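Local coordinates for kelch repeat and BTB domain-containing protein A55 (Vaccinia virus WR, PDB 6I2M) that probably acts as a substrate-specific adapter for CUL3-containing E3 ubiquitin ligases, its BTB domain binding CUL3 so that host proteins can be ubiquitinated and degraded, at residues Gly13-Gly18 with Tyr78-Pro83; Glu30-His35 with Ser71-Ile76. All blocks are in the same frame, centred on the assembly; numbering follows the deposited sequence.

How the contacts relate
Both contacts belong to the BTB domain, and helix 69-79 is common to them: its residues 71-76 pack on strand 30-34 in contact 2, while residues just beyond its C-terminal end, Tyr80 and Ile82, meet Arg15 of helix 4-17 in contact 1. Their centres lie about 10 Å apart. They touch directly, for instance where Tyr80 OH and His35 ND1 are 2.8 Å apart, a probable hydrogen bond, and where Arg15 NH2 stands 3.5 Å from Ile76 CG2, the guanidinium packing on the helix. Arg15 and Tyr80 thus continue the packing of contact 2 outward, from the buried strand-helix layer to helix 4-17 near the second subunit.

Contact 1: Gly13-Gly18 with Tyr78-Pro83; sequences GFRNSG and YIYGIP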
# COMPACT_ATOMS: atom_id res chain seq x y z
N GLY A 13 6.16 1.31 9.94
CA GLY A 13 6.25 1.63 11.36
C GLY A 13 6.38 0.37 12.19
O GLY A 13 7.09 0.36 13.20
N PHE A 14 5.70 -0.72 11.75
CA PHE A 14 5.74 -2.04 12.38
C PHE A 14 7.10 -2.70 12.09
O PHE A 14 7.62 -3.43 12.94
CB PHE A 14 4.61 -2.94 11.85
CG PHE A 14 3.18 -2.60 12.23
CD1 PHE A 14 2.87 -2.16 13.51
CD2 PHE A 14 2.14 -2.82 11.33
CE1 PHE A 14 1.55 -1.88 13.87
CE2 PHE A 14 0.82 -2.54 11.70
CZ PHE A 14 0.53 -2.08 12.96
N ARG A 15 7.66 -2.45 10.88
CA ARG A 15 8.95 -2.96 10.40
C ARG A 15 10.10 -2.45 11.29
O ARG A 15 10.98 -3.23 11.64
CB ARG A 15 9.15 -2.55 8.93
CG ARG A 15 10.46 -2.99 8.30
CD ARG A 15 10.80 -2.11 7.11
NE ARG A 15 12.22 -2.19 6.75
CZ ARG A 15 12.83 -1.34 5.94
NH1 ARG A 15 12.17 -0.32 5.40
NH2 ARG A 15 14.12 -1.48 5.67
N ASN A 16 10.07 -1.15 11.64
CA ASN A 16 11.07 -0.50 12.49
C ASN A 16 10.94 -0.98 13.94
O ASN A 16 11.95 -1.14 14.63
CB ASN A 16 10.93 1.03 12.42
CG ASN A 16 11.07 1.63 11.03
OD1 ASN A 16 11.88 1.19 10.20
ND2 ASN A 16 10.29 2.66 10.75
N SER A 17 9.69 -1.21 14.39
CA SER A 17 9.35 -1.68 15.73
C SER A 17 9.73 -3.16 15.92
O SER A 17 10.07 -3.56 17.04
CB SER A 17 7.85 -1.49 15.98
OG SER A 17 7.45 -1.97 17.26
N GLY A 18 9.67 -3.93 14.84
CA GLY A 18 9.97 -5.36 14.84
C GLY A 18 8.73 -6.22 14.87
O GLY A 18 8.82 -7.44 15.04
N TYR A 78 12.32 1.31 -0.59
CA TYR A 78 11.52 1.63 -1.78
C TYR A 78 10.27 0.75 -1.86
O TYR A 78 9.22 1.23 -2.29
CB TYR A 78 12.37 1.52 -3.07
CG TYR A 78 11.63 1.94 -4.32
CD1 TYR A 78 11.40 3.28 -4.61
CD2 TYR A 78 11.16 0.99 -5.22
CE1 TYR A 78 10.72 3.67 -5.75
CE2 TYR A 78 10.47 1.37 -6.37
CZ TYR A 78 10.26 2.71 -6.64
OH TYR A 78 9.58 3.09 -7.78
N ILE A 79 10.38 -0.53 -1.42
CA ILE A 79 9.26 -1.49 -1.35
C ILE A 79 8.24 -0.95 -0.33
O ILE A 79 7.03 -1.04 -0.55
CB ILE A 79 9.75 -2.95 -1.05
CG1 ILE A 79 10.59 -3.51 -2.21
CG2 ILE A 79 8.58 -3.90 -0.74
CD1 ILE A 79 11.61 -4.61 -1.85
N TYR A 80 8.75 -0.33 0.76
CA TYR A 80 7.96 0.31 1.81
C TYR A 80 7.66 1.78 1.41
O TYR A 80 7.89 2.16 0.26
CB TYR A 80 8.67 0.18 3.18
CG TYR A 80 8.60 -1.22 3.76
CD1 TYR A 80 9.52 -2.19 3.39
CD2 TYR A 80 7.62 -1.56 4.69
CE1 TYR A 80 9.46 -3.48 3.92
CE2 TYR A 80 7.56 -2.84 5.23
CZ TYR A 80 8.49 -3.80 4.85
OH TYR A 80 8.43 -5.07 5.37
N GLY A 81 7.11 2.57 2.34
CA GLY A 81 6.70 3.95 2.09
C GLY A 81 7.77 5.02 1.92
O GLY A 81 7.43 6.21 1.97
N ILE A 82 9.04 4.64 1.69
CA ILE A 82 10.15 5.60 1.53
C ILE A 82 10.54 5.77 0.03
O ILE A 82 10.86 4.78 -0.62
CB ILE A 82 11.36 5.25 2.44
CG1 ILE A 82 10.94 5.15 3.93
CG2 ILE A 82 12.52 6.24 2.26
CD1 ILE A 82 11.68 4.09 4.74
N PRO A 83 10.54 7.01 -0.52
CA PRO A 83 10.93 7.19 -1.93
C PRO A 83 12.45 7.08 -2.12
O PRO A 83 13.21 7.46 -1.23
CB PRO A 83 10.41 8.59 -2.29
CG PRO A 83 9.68 9.09 -1.07
CD PRO A 83 10.19 8.31 0.09
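Arg15 and Tyr80 are the residues whose backbones come nearest, their CA atoms 9.2 Å apart, so side chains alone bridge the gap between the last turn of helix 4-17 and the turn that follows helix 69-79. Tyr80 is where the second helix leaves helical geometry; its CB points toward helix 4-17, and the ring offers a face to Arg15. Arg15 CG lies anti to the backbone N (chi1 179°), and the chain runs extended across that face. Its CD sits almost centrally there, 3.6 Å from the Tyr80 centroid and 10° off the normal, a CH-pi contact. The cationic end is less well centred: Arg15 CZ is 4.7 Å from that centroid, an off-centre cation-pi contact, with the guanidinium and ring planes 27° apart. Ile82 adds a looser touch, its CD1 being 4.5 Å from Arg15 NH1. Charge and hydroxyl both find partners beyond the pair: Arg15 NH1 forms a salt bridge with Asp77, and Tyr80 OH a hydrogen bond with His35. Phe14 packs on Leu37 of the second subunit. The pair thus joins the N-terminal helix of the BTB domain to the turn after helix 69-79, where Tyr80 also packs on Ile38 of helix 36-42 and on Ile11 and Asn12 of helix 4-17.

Contact 2: Glu30-His35 with Ser71-Ile76; sequences ERINAH and SVNDLI
Ile32 is the centre of this contact, reaching from strand 30-34 to three residues of helix 69-79, chiefly Ile76 and Asn73. The axes of strand 30-34 and helix segment 71-76 run nearly parallel, 13° apart, with a closest approach of 10.1 Å, a spacing bridged by side chains. Both branches of Ile32 are used. With chi1 at -47°, CG2 lies anti to the backbone N and CG1 anti to the carbonyl carbon, which lets CG2 and CD1 both reach Ile76, while the longer CG1-CD1 arm also reaches Asn73 and Val72. The CG2 methyl of Ile32 meets Ile76 CD1 at 3.8 Å, and the Ile32 CD1 methyl closes on that same Ile76 CD1 at 3.9 Å, so the end of Ile76 lies against both methyls. Asn73 OD1 is 3.9 Å from Ile32 CG1; this is van der Waals contact between an amide oxygen and a methylene. One helical turn before Ile76, Val72 adds a lighter touch, its CG1 standing 4.2 Å from Ile32 CD1.

The neighbouring strand 23-27 completes the layer: Ile25 packs on Ile76, Ile27 on both Ile32 and Val72, and the backbone of Ile32 pairs with that of Ile25. On the side of helix 4-17, Arg15 lies against Ile32 and Ile76. Since the pairs joining strand to helix are aliphatic, apart from the amide of Asn73, and Ile32, Val72 and Ile76 are all buried, the helix meets the sheet here through apolar packing, consistent with the helix-on-sheet core of the BTB domain; polar bonding lies within the sheet and within the helix rather than between the two segments.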
# COMPACT_ATOMS: atom_id res chain seq x y z
N GLU A 30 25.66 -7.55 8.20
CA GLU A 30 24.49 -6.69 8.36
C GLU A 30 23.18 -7.47 8.27
O GLU A 30 23.09 -8.44 7.50
CB GLU A 30 24.51 -5.55 7.33
CG GLU A 30 25.65 -4.55 7.50
CD GLU A 30 25.41 -3.37 8.42
OE1 GLU A 30 24.45 -3.41 9.22
OE2 GLU A 30 26.20 -2.40 8.34
N ARG A 31 22.15 -7.05 9.03
CA ARG A 31 20.83 -7.69 9.08
C ARG A 31 19.69 -6.69 8.88
O ARG A 31 19.67 -5.63 9.51
CB ARG A 31 20.64 -8.46 10.40
CG ARG A 31 21.36 -9.80 10.45
CD ARG A 31 21.22 -10.44 11.81
NE ARG A 31 21.70 -11.83 11.81
CZ ARG A 31 20.92 -12.89 11.70
NH1 ARG A 31 19.60 -12.76 11.59
NH2 ARG A 31 21.44 -14.11 11.72
N ILE A 32 18.73 -7.04 8.00
CA ILE A 32 17.53 -6.24 7.70
C ILE A 32 16.29 -7.10 7.95
O ILE A 32 16.12 -8.13 7.29
CB ILE A 32 17.53 -5.62 6.26
CG1 ILE A 32 18.87 -4.94 5.90
CG2 ILE A 32 16.35 -4.65 6.08
CD1 ILE A 32 19.24 -5.01 4.41
N ASN A 33 15.43 -6.67 8.89
CA ASN A 33 14.19 -7.38 9.23
C ASN A 33 13.01 -6.80 8.46
O ASN A 33 12.80 -5.59 8.45
CB ASN A 33 13.94 -7.34 10.74
CG ASN A 33 14.89 -8.19 11.54
OD1 ASN A 33 14.75 -9.42 11.62
ND2 ASN A 33 15.88 -7.56 12.17
N ALA A 34 12.24 -7.69 7.79
CA ALA A 34 11.07 -7.31 6.99
C ALA A 34 9.96 -8.38 7.06
O ALA A 34 10.04 -9.30 7.88
CB ALA A 34 11.49 -7.07 5.55
N HIS A 35 8.92 -8.23 6.22
CA HIS A 35 7.78 -9.14 6.13
C HIS A 35 7.81 -9.89 4.80
O HIS A 35 8.08 -9.27 3.76
CB HIS A 35 6.46 -8.36 6.29
CG HIS A 35 6.43 -7.48 7.50
ND1 HIS A 35 7.05 -6.24 7.51
CD2 HIS A 35 5.85 -7.68 8.71
CE1 HIS A 35 6.84 -5.74 8.71
NE2 HIS A 35 6.12 -6.57 9.47
N SER A 71 22.49 -0.70 -1.21
CA SER A 71 21.61 -0.89 -2.37
C SER A 71 20.37 -1.70 -1.96
O SER A 71 19.26 -1.24 -2.19
CB SER A 71 22.37 -1.58 -3.50
OG SER A 71 21.55 -1.78 -4.64
N VAL A 72 20.57 -2.88 -1.31
CA VAL A 72 19.51 -3.77 -0.83
C VAL A 72 18.62 -3.04 0.19
O VAL A 72 17.39 -3.08 0.06
CB VAL A 72 20.05 -5.14 -0.30
CG1 VAL A 72 18.93 -6.00 0.29
CG2 VAL A 72 20.79 -5.91 -1.38
N ASN A 73 19.24 -2.35 1.18
CA ASN A 73 18.56 -1.59 2.24
C ASN A 73 17.63 -0.51 1.68
O ASN A 73 16.48 -0.41 2.13
CB ASN A 73 19.58 -0.99 3.22
CG ASN A 73 18.96 -0.40 4.46
OD1 ASN A 73 18.59 -1.10 5.40
ND2 ASN A 73 18.82 0.92 4.48
N ASP A 74 18.11 0.28 0.70
CA ASP A 74 17.34 1.35 0.06
C ASP A 74 16.23 0.79 -0.83
O ASP A 74 15.19 1.43 -0.96
CB ASP A 74 18.25 2.31 -0.73
CG ASP A 74 19.13 3.21 0.12
OD1 ASP A 74 18.96 3.22 1.36
OD2 ASP A 74 19.99 3.91 -0.45
N LEU A 75 16.45 -0.40 -1.42
CA LEU A 75 15.46 -1.08 -2.26
C LEU A 75 14.30 -1.60 -1.42
O LEU A 75 13.16 -1.54 -1.87
CB LEU A 75 16.09 -2.20 -3.09
CG LEU A 75 16.81 -1.77 -4.37
CD1 LEU A 75 17.76 -2.83 -4.84
CD2 LEU A 75 15.84 -1.44 -5.47
N ILE A 76 14.59 -2.07 -0.18
CA ILE A 76 13.57 -2.52 0.78
C ILE A 76 12.78 -1.29 1.23
O ILE A 76 11.55 -1.35 1.30
CB ILE A 76 14.17 -3.34 1.96
CG1 ILE A 76 14.80 -4.66 1.45
CG2 ILE A 76 13.12 -3.64 3.05
CD1 ILE A 76 15.93 -5.19 2.31